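Local coordinates for 3-hydroxyisobutyrate dehydrogenase (Thermus thermophilus, PDB 2CVZ), which probably oxidises 3-hydroxyisobutyrate reversibly to methylmalonate semialdehyde with NADP+ as cofactor, a step of valine catabolism, at residues Glu2-Ile7 and Arg22-Leu27; Thr61-Thr66 and Asp88-Glu93; Lys264-Pro269 and Leu277-Arg282. One frame throughout, in Å; residues are numbered along the deposited sequence.

Contact 1: residues Glu2-Ile7 and Arg22-Leu27; sequences EKVAFI and RRFPTL
Three backbone hydrogen bonds join V4 and F6 to P25 and L27. V4 N gives to P25 O at 3.1 Å. L27 N returns a bond to V4 O at 2.9 Å, and F6 N reaches L27 O at 2.8 Å. A CA-H...O contact from A5 CA to L27 O (3.0 Å) adds to the last of these. The pairs V4-T26 and A5-L27 are parallel bridges between strands 4-7 and 26-29, which helix 13-23 connects: this is the first beta-alpha-beta unit of the Rossmann-type domain that binds NADPH. The F6 ring leads away from strand 26-29 and packs on M16, A17 and L20 of that helix.

One side-chain hydroxyl bonds within its own segment: T26 OG1, held beside its backbone N (chi1 -56°), donates to F24 O at 2.8 Å from well above the carbonyl plane. The same OG1 lies 3.2 Å from V4 CG2, a methyl that also reaches F24 CB.

Apolar contacts occupy both faces of the strand pair. On the face opposite V4 and T26, A5 CB meets L27 CB at 4.0 Å. At the start of the pair, K3 CG passes P25 CB at 3.8 Å, the two side chains roughly perpendicular, while the extended lysine chain carries NZ to the neighbourhood of L27 CD2.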
# COMPACT_ATOMS: atom_id res chain seq x y z
N GLU C 2 12.42 26.29 45.77
CA GLU C 2 12.36 25.69 44.45
C GLU C 2 10.96 25.18 44.10
O GLU C 2 10.34 24.42 44.84
CB GLU C 2 13.26 24.41 44.46
CG GLU C 2 14.74 24.70 44.67
CD GLU C 2 15.38 25.39 43.49
OE1 GLU C 2 15.36 24.82 42.38
OE2 GLU C 2 15.90 26.52 43.66
N LYS C 3 10.50 25.67 42.94
CA LYS C 3 9.18 25.25 42.50
C LYS C 3 9.16 24.70 41.04
O LYS C 3 10.16 24.86 40.33
CB LYS C 3 8.19 26.46 42.50
CG LYS C 3 7.93 27.04 43.87
CD LYS C 3 6.78 28.03 43.81
CE LYS C 3 6.44 28.59 45.18
NZ LYS C 3 5.22 29.44 45.12
N VAL C 4 8.07 24.06 40.64
CA VAL C 4 7.97 23.55 39.28
C VAL C 4 6.72 24.19 38.71
O VAL C 4 5.89 24.73 39.45
CB VAL C 4 7.83 22.01 39.26
CG1 VAL C 4 9.07 21.38 39.88
CG2 VAL C 4 6.58 21.57 40.00
N ALA C 5 6.58 24.17 37.39
CA ALA C 5 5.41 24.77 36.76
C ALA C 5 4.99 23.93 35.57
O ALA C 5 5.83 23.28 34.95
CB ALA C 5 5.74 26.19 36.31
N PHE C 6 3.70 23.95 35.26
CA PHE C 6 3.20 23.17 34.14
C PHE C 6 2.36 24.05 33.22
O PHE C 6 1.51 24.82 33.68
CB PHE C 6 2.35 22.00 34.64
CG PHE C 6 2.24 20.87 33.65
CD1 PHE C 6 3.06 19.74 33.78
CD2 PHE C 6 1.36 20.93 32.58
CE1 PHE C 6 2.99 18.70 32.86
CE2 PHE C 6 1.28 19.89 31.65
CZ PHE C 6 2.09 18.77 31.79
N ILE C 7 2.60 23.93 31.92
CA ILE C 7 1.87 24.70 30.92
C ILE C 7 1.11 23.75 30.01
O ILE C 7 1.70 22.83 29.43
CB ILE C 7 2.83 25.54 30.05
CG1 ILE C 7 3.54 26.58 30.92
CG2 ILE C 7 2.06 26.20 28.92
CD1 ILE C 7 4.64 27.34 30.19
N ARG C 22 0.86 17.45 43.87
CA ARG C 22 0.77 16.79 45.17
C ARG C 22 2.16 16.46 45.71
O ARG C 22 2.32 16.12 46.88
CB ARG C 22 -0.06 15.50 45.04
CG ARG C 22 -1.49 15.75 44.57
CD ARG C 22 -2.37 14.53 44.78
NE ARG C 22 -1.95 13.37 43.99
CZ ARG C 22 -2.16 13.24 42.68
NH1 ARG C 22 -2.78 14.20 42.01
NH2 ARG C 22 -1.74 12.16 42.04
N ARG C 23 3.17 16.59 44.84
CA ARG C 23 4.55 16.28 45.20
C ARG C 23 5.42 17.50 45.51
O ARG C 23 6.17 17.50 46.49
CB ARG C 23 5.17 15.49 44.04
CG ARG C 23 6.55 14.91 44.29
CD ARG C 23 6.49 13.62 45.10
NE ARG C 23 7.63 12.75 44.81
CZ ARG C 23 7.67 11.86 43.82
NH1 ARG C 23 6.61 11.70 43.03
NH2 ARG C 23 8.76 11.13 43.62
N PHE C 24 5.33 18.53 44.67
CA PHE C 24 6.12 19.75 44.82
C PHE C 24 5.25 21.00 44.70
O PHE C 24 4.14 20.94 44.17
CB PHE C 24 7.18 19.86 43.71
CG PHE C 24 7.86 18.57 43.37
CD1 PHE C 24 8.88 18.07 44.17
CD2 PHE C 24 7.50 17.88 42.21
CE1 PHE C 24 9.54 16.89 43.82
CE2 PHE C 24 8.15 16.70 41.86
CZ PHE C 24 9.17 16.21 42.67
N PRO C 25 5.76 22.15 45.18
CA PRO C 25 4.97 23.39 45.06
C PRO C 25 4.88 23.58 43.55
O PRO C 25 5.91 23.71 42.88
CB PRO C 25 5.88 24.43 45.72
CG PRO C 25 6.64 23.63 46.74
CD PRO C 25 6.98 22.38 45.96
N THR C 26 3.67 23.61 43.01
CA THR C 26 3.51 23.71 41.57
C THR C 26 2.65 24.85 41.06
O THR C 26 1.53 25.07 41.53
CB THR C 26 2.92 22.39 41.01
OG1 THR C 26 3.76 21.29 41.40
CG2 THR C 26 2.83 22.44 39.49
N LEU C 27 3.18 25.57 40.07
CA LEU C 27 2.46 26.67 39.45
C LEU C 27 1.90 26.13 38.13
O LEU C 27 2.58 25.39 37.42
CB LEU C 27 3.41 27.84 39.14
CG LEU C 27 4.23 28.44 40.29
CD1 LEU C 27 4.98 29.66 39.77
CD2 LEU C 27 3.32 28.82 41.45

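Contact 2: residues Thr61-Thr66 and Asp88-Glu93; sequences TCLPTT and DATSGE. With NDP (NADPH dihydro-nicotinamide-adenine-dinucleotide phosphate), chain G.
D88 meets T61 through its carboxylate: T61 OG1 donates to D88 OD1 at 2.8 Å, coming from above the carboxylate plane. That oxygen accepts two further bonds from T90, one from its amide, closing an Asx turn, and one from OG1 on the syn side at 2.8 Å. Three donors thus grip OD1, while OD2 binds Y111 and a water that also bonds T66 OG1. A89 follows, its amide giving to T61 O at 2.7 Å and its CB packing on C62 CB.

T90 links the two loops that leave parallel strands 58-61 and 85-88 at their C-terminal ends, where the Rossmann-type domain binds its cofactor. With its OG1 proton directed to D88, T90 OG1 accepts from L63 N at 2.9 Å, the N-H angle being 162°. T90 CG2, anti to the backbone N, packs against L63 O at 3.0 Å. The same methyl, T90 CG2, lies 3.6 Å from NADPH O3D.

S91 N donates to that ribose hydroxyl, O3D, at 3.1 Å; L63 O and P64 O also lie within bonding range of O3D. Past G92, whose CA is close to T66 OG1, E93 N gives to T66 OG1 at 2.9 Å, just ahead of helix 94-105.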
# COMPACT_ATOMS: atom_id res chain seq x y z
N THR C 61 5.79 21.36 29.75
CA THR C 61 4.81 21.73 28.74
C THR C 61 4.26 20.47 28.09
O THR C 61 4.97 19.49 27.90
CB THR C 61 5.42 22.62 27.62
OG1 THR C 61 6.63 22.04 27.14
CG2 THR C 61 5.68 24.02 28.14
N CYS C 62 2.97 20.49 27.80
CA CYS C 62 2.33 19.37 27.12
C CYS C 62 1.27 20.00 26.24
O CYS C 62 0.09 20.06 26.60
CB CYS C 62 1.70 18.39 28.10
SG CYS C 62 1.18 16.88 27.26
N LEU C 63 1.73 20.50 25.10
CA LEU C 63 0.88 21.19 24.13
C LEU C 63 0.67 20.33 22.88
O LEU C 63 1.29 19.28 22.73
CB LEU C 63 1.54 22.52 23.78
CG LEU C 63 1.84 23.38 25.02
CD1 LEU C 63 2.77 24.54 24.67
CD2 LEU C 63 0.53 23.90 25.59
N PRO C 64 -0.22 20.78 21.98
CA PRO C 64 -0.49 20.02 20.75
C PRO C 64 0.75 19.72 19.91
O PRO C 64 1.05 18.56 19.63
CB PRO C 64 -1.48 20.91 20.01
CG PRO C 64 -2.22 21.58 21.12
CD PRO C 64 -1.10 21.95 22.06
N THR C 65 1.46 20.77 19.50
CA THR C 65 2.65 20.61 18.67
C THR C 65 3.78 21.55 19.08
O THR C 65 3.59 22.46 19.88
CB THR C 65 2.33 20.88 17.19
OG1 THR C 65 2.06 22.28 17.02
CG2 THR C 65 1.12 20.09 16.75
N THR C 66 4.95 21.32 18.51
CA THR C 66 6.11 22.15 18.80
C THR C 66 5.79 23.62 18.49
O THR C 66 6.41 24.53 19.03
CB THR C 66 7.33 21.70 17.97
OG1 THR C 66 7.63 20.33 18.29
CG2 THR C 66 8.55 22.56 18.27
N ASP C 88 9.79 19.19 27.96
CA ASP C 88 8.70 19.23 26.99
C ASP C 88 8.07 17.86 26.73
O ASP C 88 8.65 17.02 26.04
CB ASP C 88 9.22 19.84 25.69
CG ASP C 88 8.12 20.10 24.69
OD1 ASP C 88 6.95 20.21 25.10
OD2 ASP C 88 8.44 20.22 23.48
N ALA C 89 6.87 17.66 27.27
CA ALA C 89 6.14 16.40 27.12
C ALA C 89 5.28 16.38 25.86
O ALA C 89 4.53 15.43 25.62
CB ALA C 89 5.27 16.14 28.36
N THR C 90 5.37 17.44 25.07
CA THR C 90 4.63 17.51 23.82
C THR C 90 5.21 16.45 22.89
O THR C 90 6.40 16.14 22.98
CB THR C 90 4.83 18.88 23.12
OG1 THR C 90 4.38 19.94 23.97
CG2 THR C 90 4.07 18.93 21.79
N SER C 91 4.38 15.86 22.03
CA SER C 91 4.90 14.91 21.06
C SER C 91 5.31 15.87 19.94
O SER C 91 4.50 16.21 19.08
CB SER C 91 3.81 13.95 20.58
OG SER C 91 3.45 13.04 21.61
N GLY C 92 6.55 16.33 20.00
CA GLY C 92 7.03 17.30 19.04
C GLY C 92 7.93 16.84 17.91
O GLY C 92 8.18 15.66 17.73
N GLU C 93 8.40 17.82 17.14
CA GLU C 93 9.27 17.59 15.99
C GLU C 93 10.74 17.67 16.39
O GLU C 93 11.17 18.65 17.00
CB GLU C 93 8.98 18.63 14.91
CG GLU C 93 7.57 18.58 14.35
CD GLU C 93 7.28 19.74 13.42
OE1 GLU C 93 8.14 20.06 12.58
OE2 GLU C 93 6.18 20.33 13.53
PA NDP G . -5.49 18.39 24.41
O1A NDP G . -6.34 17.76 25.39
O2A NDP G . -5.97 18.81 23.05
O5B NDP G . -4.82 19.68 25.17
C5B NDP G . -3.95 20.55 24.45
C4B NDP G . -3.55 21.59 25.50
O4B NDP G . -2.69 22.54 24.80
C3B NDP G . -4.64 22.36 26.15
O3B NDP G . -4.28 22.62 27.54
C2B NDP G . -4.70 23.64 25.41
O2B NDP G . -5.33 24.76 26.03
C1B NDP G . -3.27 23.81 25.03
N9A NDP G . -3.09 24.68 23.83
C8A NDP G . -3.54 24.46 22.51
N7A NDP G . -3.19 25.46 21.72
C5A NDP G . -2.52 26.35 22.51
C6A NDP G . -1.90 27.60 22.27
N6A NDP G . -1.91 28.14 21.05
N1A NDP G . -1.30 28.25 23.30
C2A NDP G . -1.29 27.71 24.53
N3A NDP G . -1.85 26.54 24.86
C4A NDP G . -2.45 25.90 23.79
O3 NDP G . -4.19 17.53 24.18
PN NDP G . -3.58 16.17 24.74
O1N NDP G . -4.53 15.10 24.40
O2N NDP G . -3.26 16.49 26.17
O5D NDP G . -2.20 16.12 23.94
C5D NDP G . -1.13 17.10 24.16
C4D NDP G . 0.19 16.46 23.63
O4D NDP G . 0.33 15.18 24.24
C3D NDP G . 0.13 16.18 22.12
O3D NDP G . 1.41 16.47 21.54
C2D NDP G . -0.28 14.74 22.02
O2D NDP G . 0.06 14.23 20.74
C1D NDP G . 0.58 14.19 23.24
N1N NDP G . 0.11 12.88 23.80
C2N NDP G . -1.29 12.67 23.94
C3N NDP G . -1.70 11.38 24.49
C7N NDP G . -3.12 11.08 24.69
O7N NDP G . -3.56 9.93 24.84
N7N NDP G . -4.03 12.08 24.71
C4N NDP G . -0.71 10.46 24.85
C5N NDP G . 0.63 10.69 24.70
C6N NDP G . 1.04 11.89 24.17
P2B NDP G . -6.87 24.97 26.11
O1X NDP G . -6.98 26.44 26.23
O2X NDP G . -7.38 24.24 27.30
O3X NDP G . -7.52 24.47 24.83
O HOH W 1 4.64 18.44 17.19
O HOH W 2 8.55 20.43 20.76

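Contact 3: residues Lys264-Pro269 and Leu277-Arg282; sequences KRELGP and LRLLER
The R282 guanidinium has L279 CD1 over one face, 3.9 Å above the plane and offset toward the rim. At its edge stands E266, whose OE2 lies near the plane, with the backbone O of E266 also in plane there; L267 CD2 approaches obliquely. The pair forms a salt bridge between the C-terminal end of helix 251-267 and helix 276-284, two neighbouring helices of the all-helical C-terminal part of the protein, joined by a short connection.

R282 NH2 gives to E266 OE2 at 3.2 Å, and R282 NH1 reaches the same oxygen in a weak bond of 3.4 Å. Both nitrogens therefore converge on one carboxylate oxygen, rather than pairing with two. The carboxylate and guanidinium planes are turned 72° apart, and NH2 meets OE2 from above the carboxylate plane. Bends at chi2 and chi3 (114° and 65°) fold the arginine chain back so that its end faces the glutamate.

This bridge is part of a larger network at a subunit interface: E266 also pairs with R282 of the second subunit, and R282 with E266 of that subunit. E266 OE1 in addition accepts from W283 NE1 of the second subunit. Sharing the charge in this way would probably favour an ionised carboxylate.

Next to the charged pair the contacts are between aliphatic carbons. E266 CG touches L279 CD1 at 4.1 Å, the side chains crossing at about a right angle. R278 directs its NE to E275 and its guanidinium to the ring of F223 in a cation-pi contact, leaving the aliphatic base for the neighbouring helix: L267 CD1 rests against R278 CB at 4.1 Å.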
# COMPACT_ATOMS: atom_id res chain seq x y z
N LYS C 264 -9.19 10.74 9.32
CA LYS C 264 -9.28 12.11 9.83
C LYS C 264 -10.18 12.97 8.95
O LYS C 264 -10.97 13.77 9.45
CB LYS C 264 -7.89 12.74 9.91
CG LYS C 264 -7.90 14.20 10.36
CD LYS C 264 -6.54 14.84 10.15
CE LYS C 264 -6.58 16.33 10.46
NZ LYS C 264 -5.29 17.00 10.12
N ARG C 265 -10.06 12.80 7.64
CA ARG C 265 -10.86 13.58 6.70
C ARG C 265 -12.33 13.18 6.75
O ARG C 265 -13.21 14.00 6.52
CB ARG C 265 -10.32 13.41 5.28
CG ARG C 265 -8.84 13.73 5.16
CD ARG C 265 -8.58 15.03 4.40
NE ARG C 265 -7.16 15.39 4.45
CZ ARG C 265 -6.63 16.39 3.76
NH1 ARG C 265 -7.38 17.12 2.95
NH2 ARG C 265 -5.34 16.69 3.89
N GLU C 266 -12.59 11.91 7.05
CA GLU C 266 -13.95 11.40 7.10
C GLU C 266 -14.66 11.57 8.44
O GLU C 266 -15.86 11.83 8.47
CB GLU C 266 -13.96 9.92 6.72
CG GLU C 266 -13.63 9.65 5.26
CD GLU C 266 -14.76 10.06 4.33
OE1 GLU C 266 -14.52 10.12 3.10
OE2 GLU C 266 -15.88 10.32 4.82
N LEU C 267 -13.91 11.44 9.53
CA LEU C 267 -14.50 11.53 10.86
C LEU C 267 -14.21 12.82 11.62
O LEU C 267 -14.86 13.12 12.62
CB LEU C 267 -14.03 10.35 11.71
CG LEU C 267 -14.23 8.97 11.10
CD1 LEU C 267 -13.56 7.94 11.98
CD2 LEU C 267 -15.71 8.67 10.94
N GLY C 268 -13.22 13.58 11.15
CA GLY C 268 -12.88 14.82 11.82
C GLY C 268 -11.69 14.63 12.74
O GLY C 268 -11.48 13.54 13.28
N PRO C 269 -10.88 15.68 12.96
CA PRO C 269 -9.71 15.61 13.82
C PRO C 269 -10.01 15.43 15.32
O PRO C 269 -9.17 14.93 16.06
CB PRO C 269 -8.99 16.92 13.53
CG PRO C 269 -10.14 17.86 13.27
CD PRO C 269 -11.02 17.03 12.38
N LEU C 277 -11.34 3.23 13.35
CA LEU C 277 -11.91 1.95 12.96
C LEU C 277 -13.36 2.10 12.49
O LEU C 277 -13.88 1.22 11.80
CB LEU C 277 -11.81 0.94 14.11
CG LEU C 277 -10.55 0.08 14.10
CD1 LEU C 277 -9.32 0.95 14.06
CD2 LEU C 277 -10.52 -0.84 15.32
N ARG C 278 -14.01 3.20 12.86
CA ARG C 278 -15.39 3.43 12.43
C ARG C 278 -15.43 3.51 10.91
O ARG C 278 -16.44 3.16 10.29
CB ARG C 278 -15.93 4.74 13.01
CG ARG C 278 -16.40 4.69 14.45
CD ARG C 278 -17.01 6.04 14.82
NE ARG C 278 -17.50 6.12 16.19
CZ ARG C 278 -18.60 5.52 16.64
NH1 ARG C 278 -19.34 4.78 15.82
NH2 ARG C 278 -18.97 5.67 17.90
N LEU C 279 -14.35 3.98 10.30
CA LEU C 279 -14.28 4.09 8.85
C LEU C 279 -14.34 2.70 8.22
O LEU C 279 -14.99 2.50 7.19
CB LEU C 279 -12.98 4.79 8.42
CG LEU C 279 -12.79 5.01 6.92
CD1 LEU C 279 -14.01 5.72 6.34
CD2 LEU C 279 -11.52 5.82 6.68
N LEU C 280 -13.68 1.74 8.86
CA LEU C 280 -13.68 0.36 8.37
C LEU C 280 -15.07 -0.24 8.56
O LEU C 280 -15.53 -1.02 7.73
CB LEU C 280 -12.64 -0.47 9.13
CG LEU C 280 -11.18 -0.07 8.87
CD1 LEU C 280 -10.25 -0.84 9.81
CD2 LEU C 280 -10.83 -0.35 7.41
N GLU C 281 -15.73 0.12 9.65
CA GLU C 281 -17.07 -0.39 9.92
C GLU C 281 -18.02 0.21 8.90
O GLU C 281 -18.96 -0.44 8.44
CB GLU C 281 -17.52 -0.01 11.33
CG GLU C 281 -16.62 -0.53 12.43
CD GLU C 281 -17.15 -0.21 13.81
OE1 GLU C 281 -17.54 0.95 14.05
OE2 GLU C 281 -17.17 -1.13 14.67
N ARG C 282 -17.77 1.47 8.55
CA ARG C 282 -18.57 2.18 7.56
C ARG C 282 -18.52 1.41 6.24
O ARG C 282 -19.56 1.03 5.70
CB ARG C 282 -18.00 3.60 7.36
CG ARG C 282 -18.27 4.20 5.98
CD ARG C 282 -19.19 5.41 6.07
NE ARG C 282 -18.60 6.53 6.80
CZ ARG C 282 -17.77 7.43 6.27
NH1 ARG C 282 -17.42 7.34 4.99
NH2 ARG C 282 -17.30 8.42 7.01

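Contacts 1 and 2 belong to the parallel part of one mixed sheet in the cofactor-binding domain and touch directly: I7 O is 3.1 Å from C62 N, a probable hydrogen bond, and F6 CZ packs on C62 CB at 3.7 Å. Contact 1 is partly buried and relies on strand-to-strand backbone bonds, with its P25 end exposed. Contact 2 is buried, and there side-chain hydroxyls and a carboxylate organise two loops that border the NADPH. Contact 3 lies in the helical C-terminal region, its centre about 39 Å from that of contact 1 and 25 Å from that of contact 2. It is a surface contact of the chain, joining two helices by a salt bridge and aliphatic contacts, at a subunit interface.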